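Local coordinates for protein maltose operon transcriptional repressor (Staphylococcus aureus subsp. aureus Mu50, PDB 3HCW) that probably represses transcription of the maltose operon, its C-terminal region having the periplasmic-binding-protein-like fold that senses small-molecule effectors in LacI-type repressors, at residues T138-F143 with I166-N171; R22-Y27 with D200-L205. All coordinates share one frame; numbering follows the deposited sequence.

Contact 1 (T138-F143 with I166-N171); sequences TEKGNF and IIETSN
Thr-138 and Glu-168 form a parallel beta bridge at the C-terminal ends of the two strands of a beta-alpha-beta unit. Helix 144-159 makes the crossover between them, and strand 163-169 is the outermost strand on this side of the chain's sheet. Both side chains lie on the same face of the sheet. The methyl CG2 of Thr-138 stands 3.8 Å from CG of Glu-168, and the two side chains cross at a slant. With OG1 of Thr-138 anti to the backbone N (chi1 -166°), CG2 is turned to the neighbouring strand. The hydroxyl is bonded to Ser-146 of helix 144-159. Beyond CG, Glu-168 runs extended past Lys-140 CA. Lys-140 bends at chi2 and chi4, and its aliphatic chain passes along the end of the other strand. Its CE lies 3.5 Å from Ser-170 N. Its NZ stays 4.3 Å from Glu-168 OE1, too far for a salt bridge. On the other face, Thr-169 CG2 lies against Thr-138 O, and the Thr-169 side chain also touches Val-175 and Ile-176 of helix 173-187. Thr-138 is bonded to the residues on either side of Glu-168: its N donates to Ile-167 O at 2.8 Å, and its O accepts from Thr-169 N at 2.9 Å. A water accepts from Lys-140 NZ at 2.8 Å and makes a weak bond to Glu-168 O.

Contact 2 (R22-Y27 with D200-L205); sequences RLNPFY and DAMLHL
Asp-200 OD2 receives two N-H groups, one from each segment. The amide ND2 of Asn-24 reaches it at 3.4 Å across the contact, a weak but fairly straight bond. Met-202 N gives the second at 3.2 Å, from above the carboxylate plane, and this is the N-cap bond of helix 201-213. Asn-24 is itself an N-cap: its OD1 accepts from Phe-26 N at 3.2 Å and closes the first turn of helix 25-39. The two caps thus meet through their side chains, which come from opposite directions with amide and carboxylate planes 31° apart. CG is anti to the backbone N in both, which turns each polar group toward the other cap. A water near both caps lies 2.6 Å from Asn-24 OD1 and 2.6 Å from Asp-200 OD1. Asn-228 and a bound glycerol, probably from the crystallisation liquor, also hold OD1.

Beside this polar bridge Met-202 makes the apolar part. Its chain folds at chi2 (49°) and chi3 (59°), and the terminal CE meets Pro-25 CD at 3.6 Å. CB of Met-202 lies over one face of the Asn-24 amide, 3.9 Å from ND2. Leu-232 of helix 231-234 touches both Pro-25 and Met-202, while Pro-20 of helix 19-22 packs on Met-202. Pro-25 lies against Leu-23 of the second subunit. The contact joins the starts of helices 25-39 and 201-213, which belong to the two lobes expected of a periplasmic-binding-protein-like fold, so the caps meet across the cleft between them. Helices 19-22 and 231-234 pack around it, and strand 222-227 lies against His-204 of helix 201-213.

The centres of contact 1 and contact 2 are 14 Å apart. In sequence, contact 1 is nested inside the long loop that contact 2 closes. The two touch through Leu-203 of helix 201-213: its CD2 packs on Glu-139 CG at 3.8 Å and on Thr-138 C at 3.9 Å. Strand 133-139 thus rests on the helix that Asp-200 caps. Bound glycerol lies about 3 Å from the Asp-200 side chain, and a bound glycerol is about 5 Å from that of Glu-139. These positions are consistent with the effector pocket expected between the lobes of this fold.

Contact 1 (T138-F143 with I166-N171)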
loop_
_atom_site.group_PDB
_atom_site.type_symbol
_atom_site.label_atom_id
_atom_site.label_comp_id
_atom_site.label_asym_id
_atom_site.label_seq_id
_atom_site.Cartn_x
_atom_site.Cartn_y
_atom_site.Cartn_z
ATOM N N THR A 138 -9.199 -9.261 15.934
ATOM C CA THR A 138 -7.986 -8.515 16.254
ATOM C C THR A 138 -6.694 -9.311 16.002
ATOM O O THR A 138 -6.730 -10.523 15.751
ATOM C CB THR A 138 -8.038 -7.922 17.700
ATOM O OG1 THR A 138 -6.999 -6.950 17.856
ATOM C CG2 THR A 138 -7.909 -9.011 18.772
ATOM N N GLU A 139 -5.569 -8.600 16.040
ATOM C CA GLU A 139 -4.233 -9.172 15.874
ATOM C C GLU A 139 -3.536 -9.313 17.212
ATOM O O GLU A 139 -3.805 -8.558 18.138
ATOM C CB GLU A 139 -3.372 -8.259 15.001
ATOM C CG GLU A 139 -3.357 -8.593 13.522
ATOM C CD GLU A 139 -2.637 -7.530 12.698
ATOM O OE1 GLU A 139 -2.933 -6.322 12.868
ATOM O OE2 GLU A 139 -1.776 -7.910 11.871
ATOM N N LYS A 140 -2.604 -10.254 17.286
ATOM C CA LYS A 140 -1.816 -10.490 18.490
ATOM C C LYS A 140 -0.876 -9.327 18.831
ATOM O O LYS A 140 -0.594 -8.459 17.994
ATOM C CB LYS A 140 -1.030 -11.800 18.363
ATOM C CG LYS A 140 -1.682 -12.817 17.433
ATOM C CD LYS A 140 -1.744 -14.188 18.073
ATOM C CE LYS A 140 -2.543 -15.142 17.208
ATOM N NZ LYS A 140 -3.352 -16.096 18.017
ATOM N N GLY A 141 -0.393 -9.332 20.071
ATOM C CA GLY A 141 0.361 -8.216 20.627
ATOM C C GLY A 141 -0.513 -7.464 21.612
ATOM O O GLY A 141 -1.720 -7.321 21.406
ATOM N N ASN A 142 0.094 -6.978 22.688
ATOM C CA ASN A 142 -0.644 -6.223 23.698
ATOM C C ASN A 142 -0.712 -4.729 23.351
ATOM O O ASN A 142 -0.400 -3.870 24.184
ATOM C CB ASN A 142 -0.034 -6.450 25.091
ATOM C CG ASN A 142 0.027 -7.927 25.477
ATOM O OD1 ASN A 142 -0.851 -8.717 25.121
ATOM N ND2 ASN A 142 1.068 -8.301 26.214
ATOM N N PHE A 143 -1.126 -4.434 22.117
ATOM C CA PHE A 143 -1.155 -3.068 21.597
ATOM C C PHE A 143 -2.341 -2.285 22.129
ATOM O O PHE A 143 -3.464 -2.790 22.156
ATOM C CB PHE A 143 -1.148 -3.064 20.067
ATOM C CG PHE A 143 0.111 -3.626 19.476
ATOM C CD1 PHE A 143 1.341 -2.998 19.700
ATOM C CD2 PHE A 143 0.076 -4.787 18.715
ATOM C CE1 PHE A 143 2.513 -3.520 19.166
ATOM C CE2 PHE A 143 1.241 -5.317 18.176
ATOM C CZ PHE A 143 2.461 -4.685 18.402
ATOM N N ILE A 166 -15.004 -11.957 20.576
ATOM C CA ILE A 166 -13.700 -11.419 20.162
ATOM C C ILE A 166 -12.876 -12.597 19.650
ATOM O O ILE A 166 -12.814 -13.653 20.293
ATOM C CB ILE A 166 -12.922 -10.722 21.347
ATOM C CG1 ILE A 166 -13.791 -9.711 22.128
ATOM C CG2 ILE A 166 -11.619 -10.068 20.868
ATOM C CD1 ILE A 166 -14.282 -8.499 21.325
ATOM N N ILE A 167 -12.274 -12.429 18.479
ATOM C CA ILE A 167 -11.365 -13.422 17.923
ATOM C C ILE A 167 -10.006 -12.762 17.750
ATOM O O ILE A 167 -9.895 -11.718 17.103
ATOM C CB ILE A 167 -11.844 -13.963 16.551
ATOM C CG1 ILE A 167 -13.176 -14.709 16.690
ATOM C CG2 ILE A 167 -10.761 -14.849 15.892
ATOM C CD1 ILE A 167 -13.834 -15.047 15.361
ATOM N N GLU A 168 -8.985 -13.363 18.353
ATOM C CA GLU A 168 -7.613 -12.936 18.152
ATOM C C GLU A 168 -6.938 -13.918 17.202
ATOM O O GLU A 168 -6.979 -15.132 17.405
ATOM C CB GLU A 168 -6.874 -12.883 19.478
ATOM C CG GLU A 168 -5.628 -12.029 19.451
ATOM C CD GLU A 168 -4.835 -12.156 20.733
ATOM O OE1 GLU A 168 -4.375 -13.278 21.040
ATOM O OE2 GLU A 168 -4.668 -11.132 21.429
ATOM N N THR A 169 -6.324 -13.391 16.155
ATOM C CA THR A 169 -5.787 -14.243 15.112
ATOM C C THR A 169 -4.501 -13.678 14.555
ATOM O O THR A 169 -4.248 -12.475 14.666
ATOM C CB THR A 169 -6.824 -14.452 13.974
ATOM O OG1 THR A 169 -6.274 -15.301 12.956
ATOM C CG2 THR A 169 -7.236 -13.120 13.363
ATOM N N SER A 170 -3.673 -14.553 13.984
ATOM C CA SER A 170 -2.564 -14.108 13.146
ATOM C C SER A 170 -3.103 -13.896 11.729
ATOM O O SER A 170 -4.166 -14.414 11.385
ATOM C CB SER A 170 -1.470 -15.167 13.121
ATOM O OG SER A 170 -1.984 -16.383 12.600
ATOM N N ASN A 171 -2.354 -13.169 10.907
ATOM C CA ASN A 171 -2.699 -12.949 9.490
ATOM C C ASN A 171 -2.603 -14.166 8.542
ATOM O O ASN A 171 -2.798 -14.019 7.331
ATOM C CB ASN A 171 -1.860 -11.789 8.923
ATOM C CG ASN A 171 -0.348 -12.079 8.929
ATOM O OD1 ASN A 171 0.115 -13.086 9.482
ATOM N ND2 ASN A 171 0.426 -11.180 8.311
HETATM O O HOH W 1 -4.711 -17.250 15.912
#

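Contact 2 (R22-Y27 with D200-L205)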
loop_
_atom_site.group_PDB
_atom_site.type_symbol
_atom_site.label_atom_id
_atom_site.label_comp_id
_atom_site.label_asym_id
_atom_site.label_seq_id
_atom_site.Cartn_x
_atom_site.Cartn_y
_atom_site.Cartn_z
ATOM N N ARG A 22 5.298 -2.228 6.121
ATOM C CA ARG A 22 5.849 -1.176 5.260
ATOM C C ARG A 22 4.941 -0.874 4.060
ATOM O O ARG A 22 5.089 0.167 3.414
ATOM C CB ARG A 22 7.280 -1.504 4.806
ATOM C CG ARG A 22 7.412 -2.710 3.879
ATOM C CD ARG A 22 8.654 -2.587 3.003
ATOM N NE ARG A 22 8.715 -3.633 1.982
ATOM C CZ ARG A 22 9.404 -4.769 2.101
ATOM N NH1 ARG A 22 9.393 -5.656 1.110
ATOM N NH2 ARG A 22 10.109 -5.025 3.204
ATOM N N LEU A 23 4.008 -1.785 3.778
ATOM C CA LEU A 23 2.987 -1.590 2.739
ATOM C C LEU A 23 1.675 -1.136 3.353
ATOM O O LEU A 23 0.716 -0.837 2.621
ATOM C CB LEU A 23 2.726 -2.882 1.962
ATOM C CG LEU A 23 3.532 -3.382 0.753
ATOM C CD1 LEU A 23 5.047 -3.392 0.962
ATOM C CD2 LEU A 23 3.034 -4.781 0.400
ATOM N N ASN A 24 1.633 -1.097 4.689
ATOM C CA ASN A 24 0.442 -0.657 5.412
ATOM C C ASN A 24 0.278 0.835 5.175
ATOM O O ASN A 24 1.160 1.609 5.535
ATOM C CB ASN A 24 0.572 -0.944 6.915
ATOM C CG ASN A 24 -0.767 -1.024 7.620
ATOM O OD1 ASN A 24 -1.634 -0.166 7.447
ATOM N ND2 ASN A 24 -0.941 -2.063 8.433
ATOM N N PRO A 25 -0.850 1.239 4.568
ATOM C CA PRO A 25 -1.178 2.635 4.273
ATOM C C PRO A 25 -1.246 3.538 5.504
ATOM O O PRO A 25 -1.268 4.760 5.359
ATOM C CB PRO A 25 -2.576 2.545 3.644
ATOM C CG PRO A 25 -2.656 1.179 3.099
ATOM C CD PRO A 25 -1.922 0.337 4.115
ATOM N N PHE A 26 -1.304 2.942 6.693
ATOM C CA PHE A 26 -1.221 3.705 7.928
ATOM C C PHE A 26 0.158 4.308 8.044
ATOM O O PHE A 26 0.301 5.524 8.167
ATOM C CB PHE A 26 -1.488 2.840 9.165
ATOM C CG PHE A 26 -1.275 3.574 10.458
ATOM C CD1 PHE A 26 -2.218 4.489 10.914
ATOM C CD2 PHE A 26 -0.122 3.359 11.219
ATOM C CE1 PHE A 26 -2.019 5.179 12.118
ATOM C CE2 PHE A 26 0.085 4.045 12.416
ATOM C CZ PHE A 26 -0.864 4.952 12.866
ATOM N N TYR A 27 1.165 3.443 8.009
ATOM C CA TYR A 27 2.538 3.884 8.153
ATOM C C TYR A 27 2.999 4.704 6.951
ATOM O O TYR A 27 3.659 5.715 7.120
ATOM C CB TYR A 27 3.454 2.700 8.443
ATOM C CG TYR A 27 3.110 2.018 9.748
ATOM C CD1 TYR A 27 3.499 2.574 10.972
ATOM C CD2 TYR A 27 2.379 0.826 9.768
ATOM C CE1 TYR A 27 3.188 1.955 12.182
ATOM C CE2 TYR A 27 2.062 0.196 10.972
ATOM C CZ TYR A 27 2.469 0.767 12.175
ATOM O OH TYR A 27 2.156 0.157 13.367
ATOM N N ASP A 200 -8.039 -3.473 11.752
ATOM C CA ASP A 200 -7.244 -2.707 10.804
ATOM C C ASP A 200 -7.484 -3.264 9.410
ATOM O O ASP A 200 -7.730 -4.452 9.253
ATOM C CB ASP A 200 -5.749 -2.830 11.168
ATOM C CG ASP A 200 -4.835 -2.233 10.113
ATOM O OD1 ASP A 200 -4.888 -1.001 9.925
ATOM O OD2 ASP A 200 -4.075 -2.992 9.465
ATOM N N ALA A 201 -7.396 -2.395 8.406
ATOM C CA ALA A 201 -7.695 -2.722 7.013
ATOM C C ALA A 201 -6.841 -3.843 6.397
ATOM O O ALA A 201 -7.343 -4.620 5.601
ATOM C CB ALA A 201 -7.580 -1.459 6.169
ATOM N N MET A 202 -5.562 -3.921 6.764
ATOM C CA MET A 202 -4.659 -4.948 6.221
ATOM C C MET A 202 -5.079 -6.346 6.670
ATOM O O MET A 202 -5.162 -7.265 5.851
ATOM C CB MET A 202 -3.198 -4.642 6.600
ATOM C CG MET A 202 -2.149 -5.241 5.650
ATOM S SD MET A 202 -2.414 -4.950 3.871
ATOM C CE MET A 202 -2.429 -3.164 3.806
ATOM N N LEU A 203 -5.399 -6.489 7.956
ATOM C CA LEU A 203 -6.010 -7.721 8.463
ATOM C C LEU A 203 -7.401 -7.976 7.835
ATOM O O LEU A 203 -7.711 -9.090 7.436
ATOM C CB LEU A 203 -6.103 -7.677 9.995
ATOM C CG LEU A 203 -6.811 -8.826 10.722
ATOM C CD1 LEU A 203 -6.058 -10.120 10.469
ATOM C CD2 LEU A 203 -6.925 -8.526 12.226
ATOM N N HIS A 204 -8.219 -6.933 7.739
ATOM C CA HIS A 204 -9.555 -7.025 7.125
ATOM C C HIS A 204 -9.550 -7.581 5.706
ATOM O O HIS A 204 -10.447 -8.331 5.343
ATOM C CB HIS A 204 -10.220 -5.651 7.114
ATOM C CG HIS A 204 -11.699 -5.682 6.887
ATOM N ND1 HIS A 204 -12.585 -6.181 7.814
ATOM C CD2 HIS A 204 -12.453 -5.210 5.863
ATOM C CE1 HIS A 204 -13.819 -6.040 7.367
ATOM N NE2 HIS A 204 -13.766 -5.459 6.179
ATOM N N LEU A 205 -8.542 -7.220 4.912
ATOM C CA LEU A 205 -8.452 -7.706 3.537
ATOM C C LEU A 205 -8.225 -9.219 3.463
ATOM O O LEU A 205 -8.718 -9.867 2.547
ATOM C CB LEU A 205 -7.370 -6.976 2.761
ATOM C CG LEU A 205 -7.562 -5.492 2.402
ATOM C CD1 LEU A 205 -6.283 -4.979 1.758
ATOM C CD2 LEU A 205 -8.749 -5.245 1.482
HETATM O O HOH W 2 -4.195 -0.578 7.427
#